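Local structure of tryptophan halogenase (Shewanella frigidimarina, 2PYX) at residues 407-412 against 430-435; 249-254 against 355-360. The protein is probably an FAD-dependent halogenase of the flavoprotein monooxygenase type, acting on tryptophan or a related substrate. One frame throughout, in Å; residues are numbered along the deposited sequence.

In the fold
Following the chain from the N terminus, contact 2 closes first. It brings the end of helix 248-251 back to the residues just after strand 355-356, with about a hundred residues, rich in strand, looped out between. Contact 1 opens only after this loop is shut: residues 430-435 return to the last turns of helix 383-413 across a connection of 17 residues. The two loops are therefore in series, neither nested nor crossed. They are nevertheless neighbours, with centres about 11 Å apart, because the C-terminal turns of helix 383-413 serve both. Lys-409 and Tyr-412 each reach across to contact 2, tying the helical C-terminal region to the sheet-rich part of the fold.

Contact 1 of 2, residues 407-412 against 430-435; sequences FLKLHY and NSIPDS
Lys-409 reaches from helix 383-413 to Ser-431, where its NZ donates a hydrogen bond to Ser-431 OG at 2.8 Å. Its CE lies 3.2 Å from Ser-431 O, so the end of the chain lies against both oxygens of this one serine. Behind the ammonium group the methylenes are used as an apolar strut. Ile-432 meets it through CG1, 4.1 Å from Lys-409 CE, while Pro-433 comes in nearer the root, its CD 4.2 Å from Lys-409 CG, the proline ring crossing the lysine chain at a slant. A single bend at chi2 (60°) makes this possible: CG leaves opposite the backbone N, and beyond the bend the chain runs extended to the serine.

Helix 383-413 and helix 434-443 pack here in the helical C-terminal part of the tryptophan halogenase family fold, the connection between them carrying the short helix 421-425. Lys-409 sits one turn from the end of the long helix, and Pro-433 is the N-cap residue of helix 434-443.

Further out, the buried NZ is gripped by two more acceptors, Val-250 O and His-426 ND1, which should fix the direction of the ammonium group. Ser-431 OG is positioned in its turn by a hydrogen bond with Glu-428 O. On the helix itself, His-411 ND1 donates to Phe-407 O at 2.7 Å, bent to 139° at the hydrogen; the oxygen lies in the imidazole plane, whereas the donor is tilted 28° from the carbonyl plane. The same fold-back puts His-411 CE1 over the centre of the Phe-407 ring, 3.6 Å above its plane. His-411 NE2 is hydrogen-bonded to Glu-361 OE2, in a residue predicted to bind tryptophan.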
# COMPACT_ATOMS: atom_id res chain seq x y z
N PHE A 407 3.65 12.57 1.56
CA PHE A 407 3.54 11.80 2.80
C PHE A 407 4.83 11.01 3.05
O PHE A 407 5.35 10.98 4.16
CB PHE A 407 2.31 10.88 2.80
CG PHE A 407 2.12 10.13 4.10
CD1 PHE A 407 2.15 10.79 5.31
CD2 PHE A 407 1.94 8.76 4.10
CE1 PHE A 407 1.96 10.09 6.51
CE2 PHE A 407 1.74 8.06 5.29
CZ PHE A 407 1.76 8.74 6.49
N LEU A 408 5.33 10.34 2.01
CA LEU A 408 6.60 9.61 2.16
C LEU A 408 7.72 10.55 2.51
O LEU A 408 8.47 10.31 3.43
CB LEU A 408 6.92 8.83 0.90
CG LEU A 408 6.29 7.44 0.82
CD1 LEU A 408 4.78 7.41 1.02
CD2 LEU A 408 6.68 6.75 -0.49
N LYS A 409 7.82 11.66 1.78
CA LYS A 409 8.91 12.62 2.04
C LYS A 409 8.86 13.15 3.48
O LYS A 409 9.91 13.38 4.10
CB LYS A 409 8.84 13.77 1.05
CG LYS A 409 9.93 14.83 1.23
CD LYS A 409 11.37 14.22 1.06
CE LYS A 409 12.41 15.32 1.09
NZ LYS A 409 13.76 14.90 0.52
N LEU A 410 7.66 13.37 4.01
CA LEU A 410 7.49 13.82 5.40
C LEU A 410 8.29 12.95 6.38
O LEU A 410 8.81 13.45 7.36
CB LEU A 410 5.99 13.74 5.80
CG LEU A 410 5.64 14.23 7.23
CD1 LEU A 410 5.95 15.66 7.44
CD2 LEU A 410 4.14 13.98 7.54
N HIS A 411 8.32 11.64 6.14
CA HIS A 411 8.99 10.70 7.03
C HIS A 411 10.46 11.06 7.15
O HIS A 411 11.07 10.84 8.22
CB HIS A 411 8.88 9.26 6.56
CG HIS A 411 7.50 8.67 6.60
ND1 HIS A 411 6.45 9.17 5.86
CD2 HIS A 411 7.01 7.59 7.26
CE1 HIS A 411 5.38 8.41 6.05
NE2 HIS A 411 5.69 7.44 6.89
N TYR A 412 11.05 11.53 6.07
CA TYR A 412 12.48 11.90 6.05
C TYR A 412 12.72 13.30 6.56
O TYR A 412 13.70 13.57 7.25
CB TYR A 412 13.04 11.81 4.62
CG TYR A 412 13.02 10.44 4.03
CD1 TYR A 412 14.05 9.55 4.28
CD2 TYR A 412 11.98 9.98 3.21
CE1 TYR A 412 14.04 8.31 3.75
CE2 TYR A 412 12.00 8.72 2.65
CZ TYR A 412 13.03 7.88 2.94
OH TYR A 412 13.05 6.60 2.39
N ASN A 430 15.49 21.93 -2.00
CA ASN A 430 15.32 21.53 -3.39
C ASN A 430 14.81 20.12 -3.55
O ASN A 430 14.48 19.72 -4.66
CB ASN A 430 16.61 21.73 -4.25
CG ASN A 430 17.70 20.61 -4.08
OD1 ASN A 430 17.93 20.10 -2.97
ND2 ASN A 430 18.45 20.29 -5.18
N SER A 431 14.75 19.37 -2.44
CA SER A 431 14.25 18.01 -2.43
C SER A 431 12.86 17.91 -1.82
O SER A 431 12.33 16.81 -1.75
CB SER A 431 15.22 17.09 -1.65
OG SER A 431 15.10 17.22 -0.24
N ILE A 432 12.29 19.04 -1.39
CA ILE A 432 11.00 19.07 -0.69
C ILE A 432 9.95 19.70 -1.60
O ILE A 432 10.10 20.85 -1.97
CB ILE A 432 11.07 19.88 0.58
CG1 ILE A 432 12.17 19.35 1.51
CG2 ILE A 432 9.69 19.81 1.26
CD1 ILE A 432 12.48 20.18 2.71
N PRO A 433 8.92 18.93 -1.97
CA PRO A 433 7.87 19.54 -2.81
C PRO A 433 7.28 20.82 -2.23
O PRO A 433 7.12 20.90 -1.03
CB PRO A 433 6.85 18.42 -2.96
CG PRO A 433 7.64 17.15 -2.76
CD PRO A 433 8.66 17.50 -1.74
N ASP A 434 6.95 21.78 -3.08
CA ASP A 434 6.39 23.01 -2.58
C ASP A 434 5.14 22.75 -1.76
O ASP A 434 4.91 23.45 -0.77
CB ASP A 434 5.99 23.92 -3.75
CG ASP A 434 7.15 24.44 -4.52
OD1 ASP A 434 8.30 24.43 -4.03
OD2 ASP A 434 6.86 24.93 -5.65
N SER A 435 4.30 21.80 -2.18
CA SER A 435 3.08 21.50 -1.43
C SER A 435 3.40 21.07 0.01
O SER A 435 2.74 21.48 0.99
CB SER A 435 2.27 20.43 -2.17
OG SER A 435 3.12 19.33 -2.49

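Contact 2 of 2, residues 249-254 against 355-360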
# COMPACT_ATOMS: atom_id res chain seq x y z
N SER A 249 14.36 13.07 -7.26
CA SER A 249 14.95 14.29 -6.67
C SER A 249 14.31 14.65 -5.32
O SER A 249 14.82 15.49 -4.56
CB SER A 249 14.89 15.47 -7.64
OG SER A 249 13.59 15.94 -7.76
N VAL A 250 13.19 13.98 -5.02
CA VAL A 250 12.52 14.09 -3.74
C VAL A 250 12.92 12.95 -2.80
O VAL A 250 13.26 13.18 -1.65
CB VAL A 250 10.97 14.08 -3.93
CG1 VAL A 250 10.22 14.13 -2.58
CG2 VAL A 250 10.54 15.24 -4.77
N LEU A 251 12.81 11.70 -3.25
CA LEU A 251 12.99 10.54 -2.37
C LEU A 251 14.40 9.95 -2.37
O LEU A 251 14.73 9.25 -1.44
CB LEU A 251 12.01 9.45 -2.74
CG LEU A 251 10.54 9.82 -2.59
CD1 LEU A 251 9.66 8.68 -3.05
CD2 LEU A 251 10.19 10.23 -1.18
N PHE A 252 15.16 10.19 -3.44
CA PHE A 252 16.56 9.74 -3.60
C PHE A 252 16.71 8.25 -3.88
O PHE A 252 17.55 7.88 -4.70
CB PHE A 252 17.46 10.08 -2.41
CG PHE A 252 17.47 11.51 -1.98
CD1 PHE A 252 17.08 12.56 -2.81
CD2 PHE A 252 17.93 11.82 -0.71
CE1 PHE A 252 17.11 13.87 -2.33
CE2 PHE A 252 17.97 13.10 -0.27
CZ PHE A 252 17.58 14.12 -1.06
N ASN A 253 15.95 7.43 -3.18
CA ASN A 253 16.14 5.97 -3.24
C ASN A 253 15.84 5.44 -4.61
O ASN A 253 14.74 5.65 -5.13
CB ASN A 253 15.30 5.29 -2.18
CG ASN A 253 15.59 5.83 -0.84
OD1 ASN A 253 16.78 5.88 -0.42
ND2 ASN A 253 14.56 6.17 -0.11
N ASP A 254 16.75 4.64 -5.13
CA ASP A 254 16.62 4.06 -6.46
C ASP A 254 17.18 2.63 -6.51
O ASP A 254 17.42 2.11 -7.59
CB ASP A 254 17.28 4.94 -7.53
CG ASP A 254 18.78 5.17 -7.31
OD1 ASP A 254 19.35 4.61 -6.34
OD2 ASP A 254 19.37 5.91 -8.13
N GLY A 355 3.00 3.68 -12.12
CA GLY A 355 4.06 4.29 -11.36
C GLY A 355 4.52 3.38 -10.27
O GLY A 355 3.91 2.36 -9.98
N PHE A 356 5.63 3.76 -9.65
CA PHE A 356 6.18 2.96 -8.59
C PHE A 356 7.24 3.74 -7.87
O PHE A 356 8.11 4.36 -8.51
CB PHE A 356 6.81 1.69 -9.14
CG PHE A 356 7.31 0.77 -8.07
CD1 PHE A 356 6.43 0.05 -7.30
CD2 PHE A 356 8.66 0.69 -7.80
CE1 PHE A 356 6.89 -0.79 -6.28
CE2 PHE A 356 9.14 -0.14 -6.79
CZ PHE A 356 8.25 -0.86 -6.03
N ILE A 357 7.24 3.61 -6.56
CA ILE A 357 8.27 4.17 -5.71
C ILE A 357 8.62 3.13 -4.65
O ILE A 357 7.97 2.08 -4.56
CB ILE A 357 7.77 5.46 -5.03
CG1 ILE A 357 6.38 5.16 -4.40
CG2 ILE A 357 7.65 6.60 -6.09
CD1 ILE A 357 5.96 6.10 -3.46
N GLU A 358 9.60 3.43 -3.80
CA GLU A 358 9.88 2.58 -2.65
C GLU A 358 8.60 2.21 -1.88
O GLU A 358 7.65 3.03 -1.79
CB GLU A 358 10.83 3.33 -1.69
CG GLU A 358 10.21 4.58 -1.08
CD GLU A 358 11.26 5.44 -0.48
OE1 GLU A 358 12.01 6.07 -1.26
OE2 GLU A 358 11.40 5.41 0.77
N PRO A 359 8.56 1.03 -1.27
CA PRO A 359 7.38 0.54 -0.56
C PRO A 359 7.18 1.13 0.84
O PRO A 359 6.53 0.50 1.69
CB PRO A 359 7.65 -0.97 -0.47
CG PRO A 359 9.11 -1.06 -0.45
CD PRO A 359 9.63 0.00 -1.35
N LEU A 360 7.68 2.35 1.06
CA LEU A 360 7.44 3.05 2.30
C LEU A 360 5.95 3.37 2.30
O LEU A 360 5.44 4.00 1.37
CB LEU A 360 8.24 4.34 2.35
CG LEU A 360 8.21 5.23 3.59
CD1 LEU A 360 8.67 4.46 4.78
CD2 LEU A 360 9.09 6.45 3.43
O HOH W 1 11.69 5.61 -3.98
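Glu-358 accepts a hydrogen bond from the Asn-253 amide: ND2 lies 2.8 Å from Glu-358 OE1, almost straight at 176°. The contact joins a helix end to a strand end. Helix 248-251 ends at Leu-251; Phe-252, the next residue, leaves it with positive phi, and Glu-358 follows strand 355-356, the edge of a three-stranded antiparallel sheet, shortly before the predicted tryptophan-binding residue Glu-361.

The glutamate begins in the crowded position, CG between backbone N and carbonyl carbon, then runs extended toward Asn-253. Its OE1 lies in the amide plane of the asparagine, but ND2 approaches it on the syn side from 28° out of the carboxylate plane, with the amide and carboxylate planes 50° apart. Asn-253 is steadied at its other end by a hydrogen bond between OD1 and Tyr-422 OH. Glu-358 OE2 is held by Tyr-412 OH and Trp-283 NE1, so both carboxylate oxygens are engaged, which should fix the turn of the group. Exchanging Glu-358 for an alanine would probably deprive Asn-253 ND2 of its acceptor at OE1, and Tyr-412 and Trp-283 of theirs at OE2, leaving the asparagine held mainly through OD1.

Leu-251 supplies the apolar side: its CB lies 3.7 Å from Glu-358 OE1, and its CD1 meets the CG2 branch of Ile-357 at 4.2 Å, the two side chains crossing at an angle. Helix 383-413 covers this isoleucine through Trp-401, Ile-404 and Leu-408. A water molecule completes the join, donating to Asn-253 O and, at 2.8 Å, to Glu-358 OE1, while accepting from Glu-358 N at 3.0 Å.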